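Local coordinates for protein xylan esterase 1 (Thermoanaerobacterium sp. 'JW/SL YS485', PDB 3FCY) that probably removes acetyl groups from xylan and related substrates as a calcium-binding alpha/beta-hydrolase esterase of carbohydrate esterase family 7, at residues G167-F181 and V270-L282. Sequence-based numbering, arbitrary orientation.
Sequences GLDDDADNMLFRHIF and VFTKLGYIDVKNL
K273 reaches from helix 267-274 into the loop before helix 176-192 and hydrogen-bonds two carbonyls of the type I turn G167-D170; in this alpha/beta hydrolase a lysine of one helix thus ties down the loop leading into another. With CG anti to the backbone N (chi1 -166°) and the chain extended beyond it, the ammonium group arrives between two backbone oxygens. NZ meets D170 O almost in line with the carbonyl bond, at an unusually short 2.5 Å whose exact value is doubtful, whereas it approaches L168 O, 2.7 Å away, from above the carbonyl plane. An alanine here would probably leave both carbonyls without their donor and L168 and M175 without the aliphatic chain they pack on. L168 CD1 lies against the lysine CD and also touches L274 CD2, while M175 SD rests 4.0 Å from K273 CG. Bent at chi3 (77°), M175 carries CE onward to I277 CD1, 3.9 Å away. I277 sits among M175 CE, F177 CB and the F181 ring. On the flank, A172 CB packs obliquely against Y276 CE2, and the tyrosine hydroxyl bonds to D49. The F177 side chain comes within about 4 Å of that of Y117, predicted to bind substrate, so this packing probably lies next to the active site. Farther along helix 176-192, F181 sets CD2 3.7 Å from L282 CD1 and presents its ring edge to I277 O, an acceptor for Y237 OH, with CZ 3.7 Å from that oxygen.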
ATOM      1  N   GLY A 167       2.465 -31.805   7.456  1.00 24.72           N
ATOM      2  CA  GLY A 167       3.050 -33.035   7.958  1.00 25.41           C
ATOM      3  C   GLY A 167       4.312 -32.775   8.767  1.00 27.39           C
ATOM      4  O   GLY A 167       5.017 -33.709   9.164  1.00 27.24           O
ATOM      5  N   LEU A 168       4.601 -31.504   9.022  1.00 27.73           N
ATOM      6  CA  LEU A 168       5.789 -31.132   9.784  1.00 28.82           C
ATOM      7  C   LEU A 168       5.741 -31.635  11.235  1.00 31.21           C
ATOM      8  O   LEU A 168       6.777 -31.970  11.805  1.00 30.84           O
ATOM      9  CB  LEU A 168       5.976 -29.611   9.753  1.00 27.79           C
ATOM     10  CG  LEU A 168       7.231 -29.034  10.422  1.00 29.16           C
ATOM     11  CD1 LEU A 168       8.489 -29.623   9.790  1.00 27.44           C
ATOM     12  CD2 LEU A 168       7.226 -27.524  10.281  1.00 27.32           C
ATOM     13  N   ASP A 169       4.550 -31.681  11.832  1.00 32.50           N
ATOM     14  CA  ASP A 169       4.411 -32.171  13.208  1.00 34.34           C
ATOM     15  C   ASP A 169       4.113 -33.671  13.236  1.00 35.17           C
ATOM     16  O   ASP A 169       3.836 -34.236  14.293  1.00 37.24           O
ATOM     17  CB  ASP A 169       3.288 -31.443  13.961  1.00 34.11           C
ATOM     18  CG  ASP A 169       3.649 -30.018  14.324  1.00 36.33           C
ATOM     19  OD1 ASP A 169       4.840 -29.743  14.587  1.00 35.80           O
ATOM     20  OD2 ASP A 169       2.730 -29.172  14.367  1.00 37.52           O
ATOM     21  N   ASP A 170       4.153 -34.306  12.072  1.00 34.48           N
ATOM     22  CA  ASP A 170       3.905 -35.741  11.966  1.00 35.00           C
ATOM     23  C   ASP A 170       5.285 -36.374  11.755  1.00 34.59           C
ATOM     24  O   ASP A 170       6.300 -35.675  11.801  1.00 33.21           O
ATOM     25  CB  ASP A 170       3.046 -36.022  10.727  1.00 34.43           C
ATOM     26  CG  ASP A 170       2.354 -37.371  10.780  1.00 35.94           C
ATOM     27  OD1 ASP A 170       2.999 -38.364  11.176  1.00 33.77           O
ATOM     28  OD2 ASP A 170       1.160 -37.437  10.409  1.00 36.52           O
ATOM     29  N   ASP A 171       5.339 -37.684  11.530  1.00 34.58           N
ATOM     30  CA  ASP A 171       6.626 -38.329  11.286  1.00 35.63           C
ATOM     31  C   ASP A 171       7.245 -37.749  10.014  1.00 34.05           C
ATOM     32  O   ASP A 171       6.530 -37.448   9.056  1.00 33.05           O
ATOM     33  CB  ASP A 171       6.461 -39.838  11.117  1.00 40.00           C
ATOM     34  CG  ASP A 171       7.795 -40.548  10.969  1.00 43.47           C
ATOM     35  OD1 ASP A 171       8.530 -40.648  11.975  1.00 46.51           O
ATOM     36  OD2 ASP A 171       8.118 -40.991   9.846  1.00 46.05           O
ATOM     37  N   ALA A 172       8.566 -37.595  10.001  1.00 32.64           N
ATOM     38  CA  ALA A 172       9.254 -37.036   8.837  1.00 31.68           C
ATOM     39  C   ALA A 172       8.873 -37.724   7.524  1.00 31.46           C
ATOM     40  O   ALA A 172       8.787 -37.072   6.478  1.00 30.86           O
ATOM     41  CB  ALA A 172      10.766 -37.104   9.039  1.00 31.26           C
ATOM     42  N   ASP A 173       8.639 -39.032   7.577  1.00 29.94           N
ATOM     43  CA  ASP A 173       8.279 -39.782   6.374  1.00 30.80           C
ATOM     44  C   ASP A 173       6.872 -39.457   5.865  1.00 29.91           C
ATOM     45  O   ASP A 173       6.460 -39.961   4.821  1.00 28.12           O
ATOM     46  CB  ASP A 173       8.384 -41.294   6.627  1.00 32.97           C
ATOM     47  CG  ASP A 173       9.819 -41.761   6.866  1.00 35.08           C
ATOM     48  OD1 ASP A 173      10.018 -42.983   7.036  1.00 37.89           O
ATOM     49  OD2 ASP A 173      10.746 -40.923   6.888  1.00 35.76           O
ATOM     50  N   ASN A 174       6.135 -38.622   6.596  1.00 30.96           N
ATOM     51  CA  ASN A 174       4.776 -38.255   6.192  1.00 29.28           C
ATOM     52  C   ASN A 174       4.674 -36.809   5.707  1.00 28.46           C
ATOM     53  O   ASN A 174       3.573 -36.281   5.511  1.00 25.83           O
ATOM     54  CB  ASN A 174       3.792 -38.476   7.346  1.00 31.67           C
ATOM     55  CG  ASN A 174       3.752 -39.923   7.810  1.00 36.01           C
ATOM     56  OD1 ASN A 174       3.717 -40.850   6.996  1.00 37.17           O
ATOM     57  ND2 ASN A 174       3.744 -40.124   9.125  1.00 38.88           N
ATOM     58  N   MET A 175       5.822 -36.166   5.515  1.00 27.05           N
ATOM     59  CA  MET A 175       5.835 -34.787   5.040  1.00 26.54           C
ATOM     60  C   MET A 175       5.367 -34.782   3.588  1.00 23.97           C
ATOM     61  O   MET A 175       5.892 -35.520   2.757  1.00 23.28           O
ATOM     62  CB  MET A 175       7.240 -34.210   5.188  1.00 27.93           C
ATOM     63  CG  MET A 175       7.624 -34.019   6.651  1.00 29.44           C
ATOM     64  SD  MET A 175       9.336 -33.567   6.913  1.00 33.59           S
ATOM     65  CE  MET A 175       9.301 -31.831   6.480  1.00 31.22           C
ATOM     66  N   LEU A 176       4.367 -33.957   3.291  1.00 22.14           N
ATOM     67  CA  LEU A 176       3.796 -33.905   1.950  1.00 21.51           C
ATOM     68  C   LEU A 176       4.763 -33.633   0.798  1.00 20.20           C
ATOM     69  O   LEU A 176       4.645 -34.257  -0.251  1.00 20.47           O
ATOM     70  CB  LEU A 176       2.643 -32.895   1.898  1.00 19.06           C
ATOM     71  CG  LEU A 176       1.915 -32.803   0.555  1.00 21.28           C
ATOM     72  CD1 LEU A 176       1.386 -34.176   0.153  1.00 21.84           C
ATOM     73  CD2 LEU A 176       0.771 -31.795   0.646  1.00 19.62           C
ATOM     74  N   PHE A 177       5.707 -32.711   0.958  1.00 20.75           N
ATOM     75  CA  PHE A 177       6.628 -32.455  -0.154  1.00 23.24           C
ATOM     76  C   PHE A 177       7.572 -33.629  -0.377  1.00 25.19           C
ATOM     77  O   PHE A 177       8.253 -33.710  -1.398  1.00 25.20           O
ATOM     78  CB  PHE A 177       7.419 -31.159   0.048  1.00 20.35           C
ATOM     79  CG  PHE A 177       6.811 -29.973  -0.654  1.00 23.01           C
ATOM     80  CD1 PHE A 177       6.686 -29.959  -2.044  1.00 22.46           C
ATOM     81  CD2 PHE A 177       6.335 -28.884   0.070  1.00 20.30           C
ATOM     82  CE1 PHE A 177       6.092 -28.878  -2.704  1.00 22.11           C
ATOM     83  CE2 PHE A 177       5.741 -27.800  -0.578  1.00 19.06           C
ATOM     84  CZ  PHE A 177       5.618 -27.796  -1.967  1.00 20.36           C
ATOM     85  N   ARG A 178       7.603 -34.541   0.585  1.00 25.99           N
ATOM     86  CA  ARG A 178       8.428 -35.732   0.466  1.00 26.84           C
ATOM     87  C   ARG A 178       7.740 -36.597  -0.596  1.00 26.28           C
ATOM     88  O   ARG A 178       8.386 -37.128  -1.507  1.00 24.57           O
ATOM     89  CB  ARG A 178       8.492 -36.444   1.822  1.00 28.85           C
ATOM     90  CG  ARG A 178       9.322 -37.719   1.874  1.00 32.45           C
ATOM     91  CD  ARG A 178       8.443 -38.933   1.698  1.00 35.67           C
ATOM     92  NE  ARG A 178       9.014 -40.129   2.312  1.00 34.36           N
ATOM     93  CZ  ARG A 178       8.441 -41.326   2.259  1.00 35.80           C
ATOM     94  NH1 ARG A 178       7.286 -41.479   1.622  1.00 34.57           N
ATOM     95  NH2 ARG A 178       9.021 -42.371   2.833  1.00 35.75           N
ATOM     96  N   HIS A 179       6.416 -36.703  -0.496  1.00 22.99           N
ATOM     97  CA  HIS A 179       5.643 -37.490  -1.452  1.00 23.57           C
ATOM     98  C   HIS A 179       5.655 -36.806  -2.819  1.00 23.63           C
ATOM     99  O   HIS A 179       5.807 -37.463  -3.850  1.00 23.58           O
ATOM    100  CB  HIS A 179       4.195 -37.649  -0.981  1.00 24.67           C
ATOM    101  CG  HIS A 179       4.068 -38.094   0.443  1.00 27.68           C
ATOM    102  ND1 HIS A 179       4.939 -38.989   1.024  1.00 25.87           N
ATOM    103  CD2 HIS A 179       3.158 -37.779   1.397  1.00 26.92           C
ATOM    104  CE1 HIS A 179       4.573 -39.208   2.275  1.00 29.32           C
ATOM    105  NE2 HIS A 179       3.495 -38.485   2.527  1.00 28.81           N
ATOM    106  N   ILE A 180       5.486 -35.488  -2.818  1.00 22.54           N
ATOM    107  CA  ILE A 180       5.490 -34.715  -4.054  1.00 22.73           C
ATOM    108  C   ILE A 180       6.821 -34.899  -4.781  1.00 21.37           C
ATOM    109  O   ILE A 180       6.843 -35.116  -5.991  1.00 23.67           O
ATOM    110  CB  ILE A 180       5.250 -33.211  -3.776  1.00 21.93           C
ATOM    111  CG1 ILE A 180       3.844 -33.016  -3.192  1.00 23.57           C
ATOM    112  CG2 ILE A 180       5.396 -32.410  -5.075  1.00 21.05           C
ATOM    113  CD1 ILE A 180       3.545 -31.598  -2.727  1.00 22.26           C
ATOM    114  N   PHE A 181       7.930 -34.814  -4.049  1.00 21.75           N
ATOM    115  CA  PHE A 181       9.240 -35.008  -4.663  1.00 21.31           C
ATOM    116  C   PHE A 181       9.268 -36.406  -5.278  1.00 23.92           C
ATOM    117  O   PHE A 181       9.713 -36.586  -6.414  1.00 24.20           O
ATOM    118  CB  PHE A 181      10.359 -34.883  -3.622  1.00 19.89           C
ATOM    119  CG  PHE A 181      10.674 -33.463  -3.207  1.00 19.95           C
ATOM    120  CD1 PHE A 181       9.863 -32.398  -3.590  1.00 20.61           C
ATOM    121  CD2 PHE A 181      11.778 -33.202  -2.396  1.00 18.06           C
ATOM    122  CE1 PHE A 181      10.145 -31.095  -3.170  1.00 20.13           C
ATOM    123  CE2 PHE A 181      12.068 -31.905  -1.969  1.00 19.24           C
ATOM    124  CZ  PHE A 181      11.249 -30.849  -2.357  1.00 21.82           C
ATOM    125  N   VAL A 270      13.060 -27.805  14.102  1.00 28.00           N
ATOM    126  CA  VAL A 270      12.132 -27.461  13.035  1.00 27.01           C
ATOM    127  C   VAL A 270      12.863 -27.315  11.703  1.00 26.57           C
ATOM    128  O   VAL A 270      12.496 -27.949  10.713  1.00 23.73           O
ATOM    129  CB  VAL A 270      11.377 -26.148  13.355  1.00 27.43           C
ATOM    130  CG1 VAL A 270      10.548 -25.709  12.154  1.00 26.32           C
ATOM    131  CG2 VAL A 270      10.471 -26.362  14.559  1.00 26.98           C
ATOM    132  N   PHE A 271      13.903 -26.486  11.682  1.00 26.02           N
ATOM    133  CA  PHE A 271      14.649 -26.283  10.450  1.00 27.30           C
ATOM    134  C   PHE A 271      15.429 -27.515  10.006  1.00 27.98           C
ATOM    135  O   PHE A 271      15.646 -27.711   8.815  1.00 29.73           O
ATOM    136  CB  PHE A 271      15.571 -25.070  10.577  1.00 27.27           C
ATOM    137  CG  PHE A 271      14.846 -23.758  10.478  1.00 27.54           C
ATOM    138  CD1 PHE A 271      14.705 -22.933  11.591  1.00 29.40           C
ATOM    139  CD2 PHE A 271      14.273 -23.361   9.273  1.00 26.55           C
ATOM    140  CE1 PHE A 271      14.000 -21.731  11.503  1.00 28.41           C
ATOM    141  CE2 PHE A 271      13.566 -22.161   9.176  1.00 26.07           C
ATOM    142  CZ  PHE A 271      13.429 -21.345  10.293  1.00 26.66           C
ATOM    143  N   THR A 272      15.844 -28.349  10.956  1.00 28.32           N
ATOM    144  CA  THR A 272      16.572 -29.564  10.606  1.00 27.99           C
ATOM    145  C   THR A 272      15.604 -30.502   9.898  1.00 28.11           C
ATOM    146  O   THR A 272      15.947 -31.127   8.895  1.00 28.37           O
ATOM    147  CB  THR A 272      17.138 -30.277  11.859  1.00 29.19           C
ATOM    148  OG1 THR A 272      18.128 -29.443  12.477  1.00 26.87           O
ATOM    149  CG2 THR A 272      17.771 -31.610  11.480  1.00 26.96           C
ATOM    150  N   LYS A 273      14.388 -30.595  10.424  1.00 27.53           N
ATOM    151  CA  LYS A 273      13.374 -31.449   9.826  1.00 26.63           C
ATOM    152  C   LYS A 273      13.025 -30.936   8.428  1.00 25.03           C
ATOM    153  O   LYS A 273      12.826 -31.725   7.498  1.00 23.61           O
ATOM    154  CB  LYS A 273      12.131 -31.486  10.709  1.00 26.35           C
ATOM    155  CG  LYS A 273      11.161 -32.588  10.345  1.00 29.46           C
ATOM    156  CD  LYS A 273      10.148 -32.789  11.456  1.00 31.35           C
ATOM    157  CE  LYS A 273       9.190 -33.924  11.142  1.00 31.59           C
ATOM    158  NZ  LYS A 273       8.240 -34.131  12.270  1.00 33.18           N
ATOM    159  N   LEU A 274      12.957 -29.615   8.279  1.00 24.20           N
ATOM    160  CA  LEU A 274      12.666 -29.020   6.974  1.00 24.61           C
ATOM    161  C   LEU A 274      13.836 -29.323   6.035  1.00 23.57           C
ATOM    162  O   LEU A 274      13.720 -29.216   4.812  1.00 24.81           O
ATOM    163  CB  LEU A 274      12.476 -27.504   7.099  1.00 22.88           C
ATOM    164  CG  LEU A 274      11.186 -27.020   7.779  1.00 24.65           C
ATOM    165  CD1 LEU A 274      11.222 -25.507   7.931  1.00 22.96           C
ATOM    166  CD2 LEU A 274       9.977 -27.447   6.960  1.00 23.51           C
ATOM    167  N   GLY A 275      14.966 -29.701   6.623  1.00 24.64           N
ATOM    168  CA  GLY A 275      16.142 -30.029   5.837  1.00 25.44           C
ATOM    169  C   GLY A 275      15.899 -31.208   4.913  1.00 24.87           C
ATOM    170  O   GLY A 275      16.555 -31.342   3.880  1.00 27.01           O
ATOM    171  N   TYR A 276      14.953 -32.068   5.277  1.00 25.72           N
ATOM    172  CA  TYR A 276      14.629 -33.231   4.459  1.00 25.63           C
ATOM    173  C   TYR A 276      14.068 -32.839   3.100  1.00 26.26           C
ATOM    174  O   TYR A 276      14.221 -33.577   2.122  1.00 24.46           O
ATOM    175  CB  TYR A 276      13.607 -34.124   5.164  1.00 26.04           C
ATOM    176  CG  TYR A 276      14.158 -34.915   6.322  1.00 28.46           C
ATOM    177  CD1 TYR A 276      15.173 -35.858   6.132  1.00 29.77           C
ATOM    178  CD2 TYR A 276      13.651 -34.744   7.606  1.00 28.24           C
ATOM    179  CE1 TYR A 276      15.664 -36.613   7.200  1.00 28.90           C
ATOM    180  CE2 TYR A 276      14.134 -35.488   8.677  1.00 30.91           C
ATOM    181  CZ  TYR A 276      15.138 -36.421   8.467  1.00 29.46           C
ATOM    182  OH  TYR A 276      15.609 -37.154   9.533  1.00 30.03           O
ATOM    183  N   ILE A 277      13.409 -31.684   3.041  1.00 24.60           N
ATOM    184  CA  ILE A 277      12.820 -31.229   1.790  1.00 24.59           C
ATOM    185  C   ILE A 277      13.435 -29.930   1.289  1.00 25.53           C
ATOM    186  O   ILE A 277      12.785 -29.143   0.597  1.00 25.27           O
ATOM    187  CB  ILE A 277      11.284 -31.065   1.923  1.00 25.87           C
ATOM    188  CG1 ILE A 277      10.947 -30.070   3.038  1.00 25.36           C
ATOM    189  CG2 ILE A 277      10.649 -32.423   2.218  1.00 24.86           C
ATOM    190  CD1 ILE A 277       9.462 -29.781   3.169  1.00 25.69           C
ATOM    191  N   ASP A 278      14.696 -29.717   1.654  1.00 24.86           N
ATOM    192  CA  ASP A 278      15.452 -28.540   1.242  1.00 25.90           C
ATOM    193  C   ASP A 278      16.218 -28.981  -0.003  1.00 27.33           C
ATOM    194  O   ASP A 278      17.183 -29.746   0.105  1.00 27.45           O
ATOM    195  CB  ASP A 278      16.438 -28.146   2.349  1.00 27.13           C
ATOM    196  CG  ASP A 278      17.229 -26.893   2.018  1.00 27.38           C
ATOM    197  OD1 ASP A 278      17.296 -26.525   0.829  1.00 28.37           O
ATOM    198  OD2 ASP A 278      17.796 -26.283   2.950  1.00 28.93           O
ATOM    199  N   VAL A 279      15.799 -28.515  -1.179  1.00 26.97           N
ATOM    200  CA  VAL A 279      16.462 -28.914  -2.420  1.00 27.84           C
ATOM    201  C   VAL A 279      17.965 -28.663  -2.459  1.00 29.93           C
ATOM    202  O   VAL A 279      18.687 -29.333  -3.204  1.00 31.19           O
ATOM    203  CB  VAL A 279      15.821 -28.250  -3.668  1.00 27.32           C
ATOM    204  CG1 VAL A 279      14.386 -28.724  -3.819  1.00 26.18           C
ATOM    205  CG2 VAL A 279      15.892 -26.731  -3.565  1.00 24.23           C
ATOM    206  N   LYS A 280      18.452 -27.713  -1.666  1.00 29.76           N
ATOM    207  CA  LYS A 280      19.884 -27.449  -1.666  1.00 30.79           C
ATOM    208  C   LYS A 280      20.611 -28.673  -1.109  1.00 30.98           C
ATOM    209  O   LYS A 280      21.801 -28.856  -1.360  1.00 31.50           O
ATOM    210  CB  LYS A 280      20.221 -26.213  -0.823  1.00 29.66           C
ATOM    211  CG  LYS A 280      20.603 -26.521   0.615  1.00 30.07           C
ATOM    212  CD  LYS A 280      20.958 -25.261   1.380  1.00 28.33           C
ATOM    213  CE  LYS A 280      21.514 -25.602   2.751  1.00 28.78           C
ATOM    214  NZ  LYS A 280      20.621 -26.533   3.498  1.00 27.62           N
ATOM    215  N   ASN A 281      19.895 -29.510  -0.356  1.00 29.36           N
ATOM    216  CA  ASN A 281      20.499 -30.713   0.219  1.00 28.85           C
ATOM    217  C   ASN A 281      20.479 -31.876  -0.772  1.00 29.87           C
ATOM    218  O   ASN A 281      21.350 -32.746  -0.740  1.00 30.63           O
ATOM    219  CB  ASN A 281      19.783 -31.134   1.510  1.00 28.29           C
ATOM    220  CG  ASN A 281      20.019 -30.165   2.665  1.00 28.84           C
ATOM    221  OD1 ASN A 281      21.050 -29.499   2.735  1.00 28.22           O
ATOM    222  ND2 ASN A 281      19.065 -30.101   3.588  1.00 27.16           N
ATOM    223  N   LEU A 282      19.481 -31.893  -1.648  1.00 29.32           N
ATOM    224  CA  LEU A 282      19.359 -32.941  -2.656  1.00 28.34           C
ATOM    225  C   LEU A 282      20.245 -32.628  -3.861  1.00 28.84           C
ATOM    226  O   LEU A 282      20.660 -33.524  -4.593  1.00 28.55           O
ATOM    227  CB  LEU A 282      17.904 -33.054  -3.127  1.00 27.28           C
ATOM    228  CG  LEU A 282      16.877 -33.720  -2.210  1.00 27.29           C
ATOM    229  CD1 LEU A 282      15.472 -33.552  -2.782  1.00 27.02           C
ATOM    230  CD2 LEU A 282      17.225 -35.198  -2.072  1.00 26.29           C
TER